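Lipoprotein, putative (Bacillus anthracis, PDB 4NOH) is of unknown function but, as a putative lipoprotein of an uncharacterised family, may bind lipid. Local coordinates at residues K49-N59 with P71-S79; A82-Q91 with K100-V108. All blocks are in the same frame, centred on the assembly; numbering follows the deposited sequence.

Both contacts belong to one chain and follow each other in series: contact 1 closes at S79 before contact 2 opens at A82. Their centres lie about 14 Å apart. In contact 1 an irregular segment, leaving strand 68-71, runs beside helix 49-57; the same connection then leads into strand 84-86, which pairs with strand 99-103 in contact 2 as part of the large mixed sheet. The two meet directly where I78 CD1 packs against I84 CD1 at 3.5 Å and P76 lies against I84 and E104. Residues 71-79 thus tie the helix to one end region of the mixed sheet, and the chain continues from 99-103 to strand 107-109, an outermost strand of the smaller three-stranded sheet.

Contact 1 of 2, residues K49-N59 with P71-S79; sequences KTTAEKMVKEN and PIKALPAIS
V56 is turned (chi1 171°, CG1 anti to N) so that one methyl, CG1, faces the backbone of 71-79 and CG2 is left for the side chain of I72; L75, whose CG takes the same relation (chi1 -175°), extends its two methyls to the helix. V56 CG1 rests 3.7 Å from the carbonyl oxygen I72 O and equally close to K73 O, while V56 CG2 meets I72 CG1 at 4.0 Å, the two side chains crossing at about a right angle. One turn earlier, the fork of L75 straddles the methyl of A52, with L75 CD2 3.8 Å from A52 CB. The aliphatic CG of E53 touches the same CD2, and these two side chains also cross nearly at right angles.

At the start of the helix, the extended chain of K49 slides past I78 in the opposite direction, its CD 4.1 Å from I78 CB. This carries the ammonium group to a water that accepts from both K49 NZ, at 2.9 Å, and the backbone I78 N, so a single water joins the helix to the loop. At the other end N59 CB packs on the ring of P71, 3.8 Å from P71 CB.

A52 also touches M47 of strand 42-48, and L61 of strand 61-65 meets both V56 and I72, continuing the apolar layer into the strands. The helix itself finishes in a Schellman motif, with N59 at positive phi as its C-prime residue; the whole is an amphipathic surface helix bordered by an irregular strand-to-strand connection, joined to it mainly by apolar packing.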
loop_
_atom_site.group_PDB
_atom_site.type_symbol
_atom_site.label_atom_id
_atom_site.label_comp_id
_atom_site.label_asym_id
_atom_site.label_seq_id
_atom_site.Cartn_x
_atom_site.Cartn_y
_atom_site.Cartn_z
ATOM N N LYS A 49 6.646 -1.941 10.504
ATOM C CA LYS A 49 7.900 -1.315 10.072
ATOM C C LYS A 49 8.649 -2.182 9.058
ATOM O O LYS A 49 9.148 -1.691 8.048
ATOM C CB LYS A 49 8.789 -1.043 11.276
ATOM C CG LYS A 49 10.109 -0.404 10.908
ATOM C CD LYS A 49 10.993 -0.206 12.111
ATOM C CE LYS A 49 12.348 0.301 11.666
ATOM N NZ LYS A 49 13.263 0.483 12.807
ATOM N N THR A 50 8.724 -3.473 9.320
ATOM C CA THR A 50 9.458 -4.356 8.450
ATOM C C THR A 50 8.881 -4.317 7.035
ATOM O O THR A 50 9.609 -4.251 6.056
ATOM C CB THR A 50 9.511 -5.763 9.050
ATOM O OG1 THR A 50 10.351 -5.733 10.212
ATOM C CG2 THR A 50 10.093 -6.741 8.096
ATOM N N THR A 51 7.567 -4.340 6.938
ATOM C CA THR A 51 6.888 -4.318 5.660
ATOM C C THR A 51 7.073 -2.985 4.975
ATOM O O THR A 51 7.374 -2.918 3.764
ATOM C CB THR A 51 5.399 -4.614 5.838
ATOM O OG1 THR A 51 5.241 -5.967 6.317
ATOM C CG2 THR A 51 4.613 -4.436 4.530
ATOM N N ALA A 52 6.878 -1.904 5.719
ATOM C CA ALA A 52 7.034 -0.583 5.115
ATOM C C ALA A 52 8.449 -0.333 4.589
ATOM O O ALA A 52 8.639 0.270 3.529
ATOM C CB ALA A 52 6.562 0.530 6.070
ATOM N N GLU A 53 9.451 -0.838 5.306
ATOM C CA GLU A 53 10.836 -0.724 4.843
ATOM C C GLU A 53 10.982 -1.434 3.504
ATOM O O GLU A 53 11.662 -0.960 2.587
ATOM C CB GLU A 53 11.802 -1.329 5.851
ATOM C CG GLU A 53 12.038 -0.475 7.085
ATOM C CD GLU A 53 13.039 -1.098 8.064
ATOM O OE1 GLU A 53 13.138 -2.357 8.164
ATOM O OE2 GLU A 53 13.739 -0.334 8.752
ATOM N N LYS A 54 10.347 -2.597 3.395
ATOM C CA LYS A 54 10.427 -3.345 2.115
ATOM C C LYS A 54 9.709 -2.590 0.984
ATOM O O LYS A 54 10.167 -2.600 -0.161
ATOM C CB LYS A 54 9.902 -4.767 2.304
ATOM C CG LYS A 54 10.837 -5.621 3.154
ATOM C CD LYS A 54 10.216 -6.935 3.580
ATOM C CE LYS A 54 11.205 -7.777 4.375
ATOM N NZ LYS A 54 10.518 -8.944 4.965
HETATM N N MSE A 55 8.589 -1.952 1.290
HETATM C CA MSE A 55 7.898 -1.129 0.297
HETATM C C MSE A 55 8.792 0.024 -0.157
HETATM O O MSE A 55 8.817 0.357 -1.344
HETATM C CB MSE A 55 6.605 -0.537 0.849
HETATM C CG MSE A 55 5.575 -1.601 0.982
HETATM SE SE MSE A 55 3.798 -0.761 1.201
HETATM C CE MSE A 55 3.354 -0.528 -0.694
ATOM N N VAL A 56 9.504 0.659 0.763
ATOM C CA VAL A 56 10.445 1.733 0.378
ATOM C C VAL A 56 11.533 1.198 -0.571
ATOM O O VAL A 56 11.899 1.873 -1.518
ATOM C CB VAL A 56 11.067 2.418 1.616
ATOM C CG1 VAL A 56 12.200 3.369 1.240
ATOM C CG2 VAL A 56 10.001 3.192 2.384
ATOM N N LYS A 57 12.017 -0.019 -0.324
ATOM C CA LYS A 57 13.037 -0.606 -1.195
ATOM C C LYS A 57 12.494 -0.864 -2.590
ATOM O O LYS A 57 13.284 -0.910 -3.543
ATOM C CB LYS A 57 13.642 -1.866 -0.574
ATOM C CG LYS A 57 14.546 -1.563 0.603
ATOM C CD LYS A 57 15.232 -2.796 1.170
ATOM C CE LYS A 57 14.228 -3.757 1.783
ATOM N NZ LYS A 57 14.879 -4.872 2.523
ATOM N N GLU A 58 11.168 -1.002 -2.743
ATOM C CA GLU A 58 10.561 -1.143 -4.085
ATOM C C GLU A 58 10.070 0.185 -4.643
ATOM O O GLU A 58 9.391 0.216 -5.671
ATOM C CB GLU A 58 9.396 -2.132 -4.093
ATOM C CG GLU A 58 9.765 -3.475 -3.535
ATOM C CD GLU A 58 10.978 -4.066 -4.203
ATOM O OE1 GLU A 58 11.106 -3.954 -5.451
ATOM O OE2 GLU A 58 11.808 -4.632 -3.470
ATOM N N ASN A 59 10.408 1.284 -3.971
ATOM C CA ASN A 59 10.013 2.628 -4.396
ATOM C C ASN A 59 8.506 2.751 -4.490
ATOM O O ASN A 59 7.992 3.490 -5.329
ATOM C CB ASN A 59 10.676 3.030 -5.733
ATOM C CG ASN A 59 12.172 3.315 -5.598
ATOM O OD1 ASN A 59 12.782 3.051 -4.580
ATOM N ND2 ASN A 59 12.755 3.873 -6.642
ATOM N N PRO A 71 9.083 8.795 -5.077
ATOM C CA PRO A 71 9.312 7.802 -4.040
ATOM C C PRO A 71 10.160 8.319 -2.908
ATOM O O PRO A 71 11.188 8.997 -3.144
ATOM C CB PRO A 71 10.063 6.682 -4.760
ATOM C CG PRO A 71 9.721 6.854 -6.188
ATOM C CD PRO A 71 9.524 8.320 -6.400
ATOM N N ILE A 72 9.717 8.005 -1.690
ATOM C CA ILE A 72 10.492 8.332 -0.516
ATOM C C ILE A 72 11.672 7.374 -0.529
ATOM O O ILE A 72 11.585 6.249 -1.029
ATOM C CB ILE A 72 9.681 8.330 0.797
ATOM C CG1 ILE A 72 9.208 6.934 1.225
ATOM C CG2 ILE A 72 8.543 9.316 0.690
ATOM C CD1 ILE A 72 8.499 6.936 2.568
ATOM N N LYS A 73 12.786 7.842 0.022
ATOM C CA LYS A 73 14.034 7.088 0.023
ATOM C C LYS A 73 14.342 6.451 1.360
ATOM O O LYS A 73 15.183 5.568 1.453
ATOM C CB LYS A 73 15.173 8.002 -0.438
ATOM C CG LYS A 73 14.970 8.516 -1.852
ATOM C CD LYS A 73 14.729 7.328 -2.794
ATOM C CE LYS A 73 14.466 7.728 -4.237
ATOM N NZ LYS A 73 14.184 6.514 -5.054
ATOM N N ALA A 74 13.642 6.891 2.393
ATOM C CA ALA A 74 13.818 6.334 3.721
ATOM C C ALA A 74 12.487 6.356 4.398
ATOM O O ALA A 74 11.651 7.212 4.122
ATOM C CB ALA A 74 14.811 7.156 4.517
ATOM N N LEU A 75 12.259 5.392 5.268
ATOM C CA LEU A 75 11.045 5.383 6.034
ATOM C C LEU A 75 11.324 6.215 7.266
ATOM O O LEU A 75 12.381 6.040 7.887
ATOM C CB LEU A 75 10.717 3.969 6.478
ATOM C CG LEU A 75 9.391 3.803 7.188
ATOM C CD1 LEU A 75 8.234 4.007 6.219
ATOM C CD2 LEU A 75 9.358 2.409 7.791
ATOM N N PRO A 76 10.407 7.119 7.634
ATOM C CA PRO A 76 10.651 7.851 8.877
ATOM C C PRO A 76 10.779 6.915 10.072
ATOM O O PRO A 76 10.239 5.798 10.065
ATOM C CB PRO A 76 9.377 8.672 9.044
ATOM C CG PRO A 76 8.877 8.863 7.664
ATOM C CD PRO A 76 9.180 7.581 6.962
ATOM N N ALA A 77 11.447 7.384 11.109
ATOM C CA ALA A 77 11.606 6.613 12.322
ATOM C C ALA A 77 10.261 6.141 12.873
ATOM O O ALA A 77 9.275 6.916 12.911
ATOM C CB ALA A 77 12.327 7.431 13.380
ATOM N N ILE A 78 10.238 4.863 13.254
ATOM C CA ILE A 78 9.086 4.211 13.842
ATOM C C ILE A 78 9.532 3.613 15.154
ATOM O O ILE A 78 10.586 2.995 15.218
ATOM C CB ILE A 78 8.611 2.998 12.993
ATOM C CG1 ILE A 78 8.474 3.333 11.509
ATOM C CG2 ILE A 78 7.327 2.408 13.590
ATOM C CD1 ILE A 78 7.392 4.311 11.208
ATOM N N SER A 79 8.725 3.776 16.189
ATOM C CA SER A 79 9.019 3.160 17.455
ATOM C C SER A 79 7.692 2.854 18.119
ATOM O O SER A 79 6.659 3.359 17.723
ATOM C CB SER A 79 9.905 4.068 18.315
ATOM O OG SER A 79 10.482 3.358 19.385
HETATM O O HOH W 1 12.608 3.293 12.745
#

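Contact 2 of 2, residues A82-Q91 with K100-V108; sequences AGIVFAKEEQ and KMKYEGNVV
Two short strands run parallel here, pairing I84 with K102 and V85 with Y103 through the backbone hydrogen bonds K102 N to G83 O (2.9 Å), V85 N to K102 O and E104 N to V85 O, and A87 N to G105 O (N-H...O angle 141°) extends the series. Y103 dominates the side-chain packing. Its CG lies anti to the backbone N (chi1 -175°), which lays the ring against residues 89-91: E90 CA sits over the centre of one face in a CH-pi contact, 3.6 Å from the centroid, and G105 N lies over the opposite face. Gripped on both faces, the ring directs its hydroxyl to the carbonyl of A87, donating from OH to A87 O at 2.7 Å from above the carbonyl plane.

The ring of F86 is met over one face by V107, whose CB stands 3.8 Å from the centroid and toward the rim, while the carbonyl oxygens of E104 and G105 approach its edge in plane. V85 CG1 presses on CB of the selenomethionine M101 at 3.6 Å. I84 CG2 makes an equally close contact with E104 CG, the two side chains crossing at about a right angle. A water donates to both Q91 O and M101 O, joining the two segments.

N106 OD1 is held by R113, beside K88. Strand 84-86 is flanked in the mixed sheet by 99-103 and, antiparallel, by 118-122, where I84 touches V121; V107 reaches L61 of strand 61-65 in the smaller sheet, while M101 packs on I96 of the outermost strand 95-96.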
loop_
_atom_site.group_PDB
_atom_site.type_symbol
_atom_site.label_atom_id
_atom_site.label_comp_id
_atom_site.label_asym_id
_atom_site.label_seq_id
_atom_site.Cartn_x
_atom_site.Cartn_y
_atom_site.Cartn_z
ATOM N N ALA A 82 5.849 5.787 19.049
ATOM C CA ALA A 82 5.611 6.744 18.013
ATOM C C ALA A 82 5.438 6.107 16.631
ATOM O O ALA A 82 6.385 6.056 15.834
ATOM C CB ALA A 82 6.756 7.758 17.985
ATOM N N GLY A 83 4.239 5.584 16.362
ATOM C CA GLY A 83 3.873 5.151 15.020
ATOM C C GLY A 83 3.599 6.382 14.170
ATOM O O GLY A 83 3.529 7.481 14.702
ATOM N N ILE A 84 3.418 6.188 12.864
ATOM C CA ILE A 84 3.240 7.318 11.958
ATOM C C ILE A 84 2.056 7.137 11.066
ATOM O O ILE A 84 1.605 6.012 10.839
ATOM C CB ILE A 84 4.479 7.535 11.042
ATOM C CG1 ILE A 84 4.742 6.359 10.089
ATOM C CG2 ILE A 84 5.715 7.817 11.912
ATOM C CD1 ILE A 84 5.863 6.581 9.091
ATOM N N VAL A 85 1.564 8.267 10.568
ATOM C CA VAL A 85 0.458 8.220 9.619
ATOM C C VAL A 85 0.721 9.149 8.463
ATOM O O VAL A 85 1.269 10.238 8.634
ATOM C CB VAL A 85 -0.910 8.527 10.293
ATOM C CG1 VAL A 85 -0.938 9.909 10.965
ATOM C CG2 VAL A 85 -2.057 8.357 9.287
ATOM N N PHE A 86 0.373 8.674 7.270
ATOM C CA PHE A 86 0.426 9.436 6.043
ATOM C C PHE A 86 -1.013 9.721 5.607
ATOM O O PHE A 86 -1.829 8.816 5.557
ATOM C CB PHE A 86 1.089 8.639 4.939
ATOM C CG PHE A 86 2.537 8.294 5.209
ATOM C CD1 PHE A 86 3.490 9.294 5.318
ATOM C CD2 PHE A 86 2.949 6.963 5.253
ATOM C CE1 PHE A 86 4.824 8.977 5.483
ATOM C CE2 PHE A 86 4.293 6.651 5.430
ATOM C CZ PHE A 86 5.214 7.658 5.566
ATOM N N ALA A 87 -1.311 10.970 5.270
ATOM C CA ALA A 87 -2.642 11.348 4.800
ATOM C C ALA A 87 -2.561 12.607 3.942
ATOM O O ALA A 87 -1.552 13.310 3.942
ATOM C CB ALA A 87 -3.562 11.572 5.967
ATOM N N LYS A 88 -3.643 12.899 3.222
ATOM C CA LYS A 88 -3.681 14.048 2.324
ATOM C C LYS A 88 -3.459 15.366 3.054
ATOM O O LYS A 88 -2.808 16.266 2.528
ATOM C CB LYS A 88 -5.019 14.079 1.609
ATOM C CG LYS A 88 -5.179 15.262 0.681
ATOM C CD LYS A 88 -6.592 15.346 0.144
ATOM C CE LYS A 88 -6.774 16.607 -0.686
ATOM N NZ LYS A 88 -5.825 16.614 -1.831
ATOM N N GLU A 89 -4.055 15.477 4.235
ATOM C CA GLU A 89 -3.979 16.684 5.058
ATOM C C GLU A 89 -3.359 16.313 6.398
ATOM O O GLU A 89 -3.276 15.139 6.738
ATOM C CB GLU A 89 -5.396 17.228 5.318
ATOM C CG GLU A 89 -6.262 17.364 4.066
ATOM C CD GLU A 89 -7.663 17.898 4.343
ATOM O OE1 GLU A 89 -8.408 18.135 3.353
ATOM O OE2 GLU A 89 -8.024 18.099 5.537
ATOM N N GLU A 90 -2.940 17.321 7.158
ATOM C CA GLU A 90 -2.397 17.095 8.498
ATOM C C GLU A 90 -3.482 16.430 9.325
ATOM O O GLU A 90 -4.631 16.872 9.311
ATOM C CB GLU A 90 -2.042 18.445 9.135
ATOM C CG GLU A 90 -1.526 18.375 10.571
ATOM C CD GLU A 90 -1.111 19.737 11.096
ATOM O OE1 GLU A 90 -1.826 20.746 10.834
ATOM O OE2 GLU A 90 -0.071 19.790 11.782
ATOM N N GLN A 91 -3.117 15.366 10.026
ATOM C CA GLN A 91 -4.023 14.608 10.878
ATOM C C GLN A 91 -3.218 14.278 12.128
ATOM O O GLN A 91 -2.338 13.440 12.072
ATOM C CB GLN A 91 -4.453 13.310 10.170
ATOM C CG GLN A 91 -5.260 13.516 8.899
ATOM C CD GLN A 91 -6.666 14.031 9.151
ATOM O OE1 GLN A 91 -7.223 13.853 10.231
ATOM N NE2 GLN A 91 -7.259 14.647 8.132
ATOM N N LYS A 100 -1.674 7.228 19.532
ATOM C CA LYS A 100 -1.765 8.382 18.635
ATOM C C LYS A 100 -0.607 8.341 17.625
ATOM O O LYS A 100 0.553 8.133 17.994
ATOM C CB LYS A 100 -1.726 9.684 19.436
ATOM C CG LYS A 100 -1.930 10.947 18.610
ATOM C CD LYS A 100 -2.082 12.200 19.482
ATOM C CE LYS A 100 -3.300 12.150 20.397
ATOM N NZ LYS A 100 -4.588 12.076 19.651
HETATM N N MSE A 101 -0.937 8.454 16.343
HETATM C CA MSE A 101 0.059 8.443 15.300
HETATM C C MSE A 101 0.625 9.816 15.064
HETATM O O MSE A 101 -0.041 10.833 15.270
HETATM C CB MSE A 101 -0.593 8.015 13.980
HETATM C CG MSE A 101 -1.239 6.620 14.011
HETATM SE SE MSE A 101 0.075 5.152 14.184
HETATM C CE MSE A 101 -0.232 4.794 16.091
ATOM N N LYS A 102 1.867 9.850 14.612
ATOM C CA LYS A 102 2.531 11.095 14.251
ATOM C C LYS A 102 2.371 11.348 12.758
ATOM O O LYS A 102 2.695 10.479 11.942
ATOM C CB LYS A 102 4.004 10.961 14.551
ATOM C CG LYS A 102 4.830 12.185 14.302
ATOM C CD LYS A 102 6.318 11.843 14.255
ATOM C CE LYS A 102 6.767 10.944 15.384
ATOM N NZ LYS A 102 8.222 10.684 15.224
ATOM N N TYR A 103 1.918 12.547 12.393
ATOM C CA TYR A 103 1.740 12.846 10.962
ATOM C C TYR A 103 3.081 12.981 10.246
ATOM O O TYR A 103 3.944 13.763 10.683
ATOM C CB TYR A 103 0.940 14.133 10.761
ATOM C CG TYR A 103 0.630 14.436 9.327
ATOM C CD1 TYR A 103 -0.249 13.630 8.611
ATOM C CD2 TYR A 103 1.199 15.537 8.672
ATOM C CE1 TYR A 103 -0.546 13.890 7.297
ATOM C CE2 TYR A 103 0.901 15.803 7.345
ATOM C CZ TYR A 103 0.023 14.979 6.667
ATOM O OH TYR A 103 -0.288 15.254 5.337
ATOM N N GLU A 104 3.228 12.275 9.118
ATOM C CA GLU A 104 4.464 12.309 8.328
ATOM C C GLU A 104 4.263 12.705 6.858
ATOM O O GLU A 104 5.095 12.402 6.030
ATOM C CB GLU A 104 5.232 10.993 8.444
ATOM C CG GLU A 104 5.820 10.751 9.825
ATOM C CD GLU A 104 7.049 11.581 10.134
ATOM O OE1 GLU A 104 7.517 12.381 9.288
ATOM O OE2 GLU A 104 7.569 11.429 11.253
ATOM N N GLY A 105 3.160 13.369 6.531
ATOM C CA GLY A 105 3.007 13.886 5.191
ATOM C C GLY A 105 2.079 13.134 4.274
ATOM O O GLY A 105 1.466 12.125 4.648
ATOM N N ASN A 106 1.962 13.676 3.073
ATOM C CA ASN A 106 1.093 13.126 2.055
ATOM C C ASN A 106 1.862 12.157 1.175
ATOM O O ASN A 106 2.399 12.524 0.105
ATOM C CB ASN A 106 0.460 14.237 1.224
ATOM C CG ASN A 106 -0.613 13.728 0.304
ATOM O OD1 ASN A 106 -1.019 12.556 0.394
ATOM N ND2 ASN A 106 -1.110 14.592 -0.579
ATOM N N VAL A 107 1.902 10.911 1.628
ATOM C CA VAL A 107 2.578 9.813 0.940
ATOM C C VAL A 107 1.517 8.751 0.645
ATOM O O VAL A 107 0.634 8.512 1.453
ATOM C CB VAL A 107 3.686 9.230 1.818
ATOM C CG1 VAL A 107 4.300 7.977 1.189
ATOM C CG2 VAL A 107 4.749 10.263 2.125
ATOM N N VAL A 108 1.587 8.183 -0.553
ATOM C CA VAL A 108 0.647 7.173 -0.987
ATOM C C VAL A 108 1.389 5.918 -1.435
ATOM O O VAL A 108 2.591 5.919 -1.595
ATOM C CB VAL A 108 -0.243 7.696 -2.168
ATOM C CG1 VAL A 108 -1.097 8.903 -1.735
ATOM C CG2 VAL A 108 0.598 8.059 -3.387
HETATM O O HOH W 2 8.341 7.723 15.287
HETATM O O HOH W 3 3.059 8.727 17.377
HETATM O O HOH W 4 -3.371 14.413 -2.628
HETATM O O HOH W 5 -2.414 11.480 14.070
#